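Local coordinates for Lin2722 protein (Listeria innocua, PDB 3DS8) that is of unknown function but has an alpha/beta-hydrolase fold, and is probably a serine hydrolase whose substrate has not been identified, at residues Gln3-Ile9 with Phe93-Val99; Lys81-Glu85 with Asp118-Pro122. All coordinates share one frame; numbering follows the deposited sequence.

Contact 1: Gln3-Ile9 with Phe93-Val99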
# COMPACT_ATOMS: atom_id res chain seq x y z
N GLN A 3 15.27 -13.42 -0.50
CA GLN A 3 14.81 -12.48 0.54
C GLN A 3 13.63 -11.73 -0.01
O GLN A 3 13.63 -11.38 -1.21
CB GLN A 3 15.89 -11.44 0.85
CG GLN A 3 17.01 -11.93 1.74
CD GLN A 3 18.19 -10.99 1.73
OE1 GLN A 3 18.06 -9.82 1.37
NE2 GLN A 3 19.36 -11.48 2.12
N ILE A 4 12.64 -11.46 0.84
CA ILE A 4 11.53 -10.65 0.38
C ILE A 4 11.49 -9.35 1.18
O ILE A 4 11.12 -9.34 2.34
CB ILE A 4 10.17 -11.38 0.43
CG1 ILE A 4 10.23 -12.67 -0.41
CG2 ILE A 4 9.08 -10.45 -0.14
CD1 ILE A 4 8.85 -13.39 -0.55
N PRO A 5 11.88 -8.23 0.53
CA PRO A 5 11.86 -6.94 1.20
C PRO A 5 10.45 -6.42 1.41
O PRO A 5 9.50 -6.85 0.74
CB PRO A 5 12.64 -6.02 0.25
CG PRO A 5 12.47 -6.64 -1.07
CD PRO A 5 12.35 -8.13 -0.86
N ILE A 6 10.36 -5.47 2.31
CA ILE A 6 9.11 -4.76 2.56
C ILE A 6 9.35 -3.28 2.28
O ILE A 6 10.12 -2.64 2.99
CB ILE A 6 8.67 -4.93 4.00
CG1 ILE A 6 8.51 -6.43 4.37
CG2 ILE A 6 7.40 -4.03 4.24
CD1 ILE A 6 8.46 -6.66 5.89
N ILE A 7 8.74 -2.76 1.22
CA ILE A 7 8.85 -1.33 0.89
C ILE A 7 7.76 -0.54 1.63
O ILE A 7 6.57 -0.87 1.57
CB ILE A 7 8.81 -1.08 -0.62
CG1 ILE A 7 9.19 0.36 -0.94
CG2 ILE A 7 7.48 -1.30 -1.25
CD1 ILE A 7 9.69 0.51 -2.33
N LEU A 8 8.17 0.52 2.31
CA LEU A 8 7.26 1.44 3.05
C LEU A 8 7.20 2.75 2.30
O LEU A 8 8.23 3.43 2.08
CB LEU A 8 7.75 1.69 4.47
CG LEU A 8 7.94 0.42 5.30
CD1 LEU A 8 8.49 0.81 6.72
CD2 LEU A 8 6.67 -0.47 5.36
N ILE A 9 5.98 3.16 1.95
CA ILE A 9 5.76 4.36 1.15
C ILE A 9 4.81 5.33 1.86
O ILE A 9 3.69 4.94 2.21
CB ILE A 9 5.25 4.07 -0.27
CG1 ILE A 9 6.19 3.09 -0.97
CG2 ILE A 9 5.13 5.37 -1.05
CD1 ILE A 9 5.85 2.83 -2.41
N PHE A 93 16.23 -9.14 -5.87
CA PHE A 93 14.96 -9.52 -5.29
C PHE A 93 13.95 -9.76 -6.39
O PHE A 93 13.68 -8.88 -7.18
CB PHE A 93 14.38 -8.40 -4.41
CG PHE A 93 15.27 -7.95 -3.28
CD1 PHE A 93 15.79 -8.85 -2.36
CD2 PHE A 93 15.57 -6.60 -3.12
CE1 PHE A 93 16.59 -8.41 -1.29
CE2 PHE A 93 16.36 -6.15 -2.05
CZ PHE A 93 16.89 -7.07 -1.16
N THR A 94 13.33 -10.94 -6.42
CA THR A 94 12.33 -11.19 -7.46
C THR A 94 10.91 -10.81 -7.03
O THR A 94 10.06 -10.62 -7.89
CB THR A 94 12.36 -12.64 -7.88
OG1 THR A 94 12.17 -13.45 -6.73
CG2 THR A 94 13.70 -12.99 -8.53
N GLN A 95 10.69 -10.74 -5.71
CA GLN A 95 9.42 -10.30 -5.10
C GLN A 95 9.67 -9.26 -4.05
O GLN A 95 10.75 -9.21 -3.48
CB GLN A 95 8.70 -11.45 -4.42
CG GLN A 95 8.37 -12.62 -5.31
CD GLN A 95 7.56 -13.66 -4.56
OE1 GLN A 95 8.11 -14.49 -3.83
NE2 GLN A 95 6.26 -13.61 -4.74
N MSE A 96 8.64 -8.45 -3.75
CA MSE A 96 8.66 -7.56 -2.61
C MSE A 96 7.22 -7.39 -2.10
O MSE A 96 6.29 -7.54 -2.85
CB MSE A 96 9.18 -6.21 -3.02
CG MSE A 96 8.29 -5.50 -3.92
SE MSE A 96 9.18 -3.83 -4.49
CE MSE A 96 7.57 -2.72 -4.81
N ASP A 97 7.10 -7.06 -0.84
CA ASP A 97 5.83 -6.63 -0.25
C ASP A 97 5.87 -5.11 -0.08
O ASP A 97 6.93 -4.52 -0.10
CB ASP A 97 5.65 -7.28 1.10
CG ASP A 97 5.61 -8.76 1.01
OD1 ASP A 97 5.13 -9.29 0.00
OD2 ASP A 97 6.01 -9.39 2.00
N GLY A 98 4.72 -4.46 -0.06
CA GLY A 98 4.68 -3.02 0.12
C GLY A 98 3.56 -2.57 1.03
O GLY A 98 2.49 -3.16 1.03
N VAL A 99 3.83 -1.55 1.82
CA VAL A 99 2.86 -0.89 2.65
C VAL A 99 2.89 0.57 2.25
O VAL A 99 3.94 1.20 2.27
CB VAL A 99 3.21 -0.98 4.13
CG1 VAL A 99 2.08 -0.32 4.96
CG2 VAL A 99 3.44 -2.43 4.57
O HOH W 1 12.59 -12.01 -3.60
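The backbone of I7 bonds to strand 95-99 through both its polar atoms: its N donates to D97 O at 2.8 Å, and its O receives V99 N at 2.8 Å. D97 N to P5 O before this pair and I9 N to V99 O after it complete a four-bond parallel ladder. Ahead of the first rung, a water links the two segments, donating a hydrogen bond to Q3 O and accepting one from Q95 N. P5, with no N-H to offer, suits the position just ahead of strand 6-9 because its carbonyl still bonds D97.

The D97 carboxylate, on the face shared with I6 and L8, turns to R59 and R125 in salt bridges, which probably pay for burying its charge; the methyl CG2 of I4 reaches within 3.9 Å of D97 OD2. Further along this face, L8 lies beside V99, with L8 CD2 3.7 Å from V99 CB. On the other face G98 leaves room for I7: I7 CG2, held between backbone N and carbonyl carbon by a chi1 of -169°, sits 3.6 Å from G98 CA and also meets the CE methyl of selenomethionine M96. L80 and M84 of helix 73-91 cover I7 here, a setting that suits a branched aliphatic residue. At the loop end, P5 CG rests over one face of the F93 ring in a CH-pi contact, 3.9 Å from the ring centroid, while Q3 OE1 meets the ring edge in its plane, with the amide turned 43° from the ring. Neighbouring parallel strands of this kind form the centre of the alpha/beta-hydrolase sheet, where strand 95-101 runs on into a probable nucleophile elbow at S102.

Contact 2: Lys81-Glu85 with Asp118-Pro122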
# COMPACT_ATOMS: atom_id res chain seq x y z
N LYS A 81 9.05 2.45 -10.19
CA LYS A 81 9.56 1.45 -11.15
C LYS A 81 11.03 1.68 -11.49
O LYS A 81 11.83 0.77 -11.49
CB LYS A 81 8.73 1.46 -12.45
CG LYS A 81 9.43 0.94 -13.76
CD LYS A 81 9.22 -0.49 -13.91
CE LYS A 81 9.55 -1.00 -15.33
NZ LYS A 81 10.37 -0.17 -16.27
N ILE A 82 11.39 2.93 -11.76
CA ILE A 82 12.77 3.27 -12.11
C ILE A 82 13.71 2.89 -10.96
O ILE A 82 14.76 2.27 -11.17
CB ILE A 82 12.90 4.76 -12.48
CG1 ILE A 82 12.12 5.05 -13.79
CG2 ILE A 82 14.37 5.17 -12.60
CD1 ILE A 82 11.91 6.55 -14.07
N ALA A 83 13.30 3.23 -9.76
CA ALA A 83 14.06 2.91 -8.55
C ALA A 83 14.10 1.40 -8.25
O ALA A 83 15.14 0.85 -7.83
CB ALA A 83 13.50 3.68 -7.37
N MSE A 84 12.98 0.72 -8.47
CA MSE A 84 12.93 -0.74 -8.30
C MSE A 84 13.80 -1.49 -9.31
O MSE A 84 14.35 -2.55 -8.96
CB MSE A 84 11.51 -1.27 -8.37
CG MSE A 84 10.64 -0.81 -7.23
SE MSE A 84 11.39 -1.29 -5.42
CE MSE A 84 12.38 0.41 -5.00
N GLU A 85 13.99 -0.93 -10.51
CA GLU A 85 14.94 -1.53 -11.48
C GLU A 85 16.35 -1.49 -10.86
O GLU A 85 17.10 -2.46 -10.95
CB GLU A 85 14.93 -0.82 -12.84
CG GLU A 85 13.68 -1.06 -13.61
CD GLU A 85 13.55 -0.15 -14.86
OE1 GLU A 85 13.99 1.02 -14.82
OE2 GLU A 85 12.96 -0.60 -15.86
N ASP A 118 6.88 -7.70 -15.46
CA ASP A 118 8.15 -7.07 -15.82
C ASP A 118 9.25 -7.67 -14.96
O ASP A 118 9.33 -7.37 -13.78
CB ASP A 118 8.05 -5.55 -15.63
CG ASP A 118 9.24 -4.82 -16.18
OD1 ASP A 118 10.35 -5.41 -16.21
OD2 ASP A 118 9.08 -3.65 -16.61
N LYS A 119 10.11 -8.49 -15.58
CA LYS A 119 11.19 -9.19 -14.88
C LYS A 119 12.33 -8.28 -14.42
O LYS A 119 13.19 -8.71 -13.68
CB LYS A 119 11.73 -10.32 -15.75
CG LYS A 119 10.73 -11.46 -15.94
CD LYS A 119 11.10 -12.37 -17.08
CE LYS A 119 10.01 -13.42 -17.34
NZ LYS A 119 10.05 -13.90 -18.74
N THR A 120 12.35 -7.02 -14.85
CA THR A 120 13.40 -6.09 -14.40
C THR A 120 13.10 -5.43 -13.05
O THR A 120 13.95 -4.75 -12.50
CB THR A 120 13.65 -4.97 -15.43
OG1 THR A 120 12.51 -4.09 -15.46
CG2 THR A 120 13.98 -5.58 -16.80
N VAL A 121 11.88 -5.60 -12.54
CA VAL A 121 11.58 -5.12 -11.18
C VAL A 121 10.98 -6.24 -10.32
O VAL A 121 10.44 -7.19 -10.87
CB VAL A 121 10.61 -3.89 -11.21
CG1 VAL A 121 11.20 -2.74 -12.04
CG2 VAL A 121 9.24 -4.30 -11.74
N PRO A 122 11.06 -6.11 -8.98
CA PRO A 122 10.47 -7.16 -8.16
C PRO A 122 8.94 -7.20 -8.32
O PRO A 122 8.28 -6.17 -8.44
CB PRO A 122 10.90 -6.79 -6.76
CG PRO A 122 12.04 -5.81 -6.94
CD PRO A 122 11.65 -5.06 -8.13
O HOH W 2 11.10 -2.32 -17.90
O HOH W 3 16.57 -4.48 -12.82
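K81 and D118 bring opposite charges near each other, with a water bridging them. Their direct salt bridge is long, 3.7 Å from K81 NZ to D118 OD2, but the water accepts from NZ and donates to OD2. K81 NZ makes a shorter salt bridge within the helix, 2.7 Å from E85 OE2, approaching from above the carboxylate plane. A lysine suits this place because its long chain, bent at chi2 (90°), can reach a carboxylate on either segment.

Hydrogen bonds within 118-122 set the loop's shape. D118 OD1 accepts from T120 N at 2.9 Å, closing an Asx turn, and from T120 OG1 at 2.6 Å, both from the same face of the carboxylate; OD2 is left to face the lysine. A second water donates to both E85 O and T120 O, and E85 CA points its hydrogen almost straight at T120 O.

Apolar contact lies beneath the charges. V121 CG1 fits between the methylenes of the helix side chains, 3.4 Å from E85 CG and 3.5 Å from K81 CD. Deeper in, M84 CB packs on P122 CD at 3.8 Å, and Y111 of helix 103-114 touches both M84 and V121. With two carboxylates sharing one ammonium and water carrying much of the polar contact, the lysine probably offsets the repulsion between E85 and D118, while aliphatic packing supplies most of the close carbon contacts.

Contact 1 belongs to the buried centre of the sheet, whereas contact 2 lies nearer the surface, where helix 73-91 meets the loop leading into strand 123-130. Direct backbone bonds in a fixed parallel register hold the first; the second relies on water, shared charge and aliphatic contact. The two share a hydrophobic layer between helix and sheet: selenomethionines M84 and M96 bring their selenium atoms within 3.5 Å, M84 CE reaches I7 CD1, and P122 packs on the chain at F93 and Q95. Helix 73-91 precedes strand 95-101 in the chain, and the segments of the two contacts alternate along the sequence. Through M84 and P122, which both meet M96, contact 2 packs against the strand that contact 1 places beside 6-9.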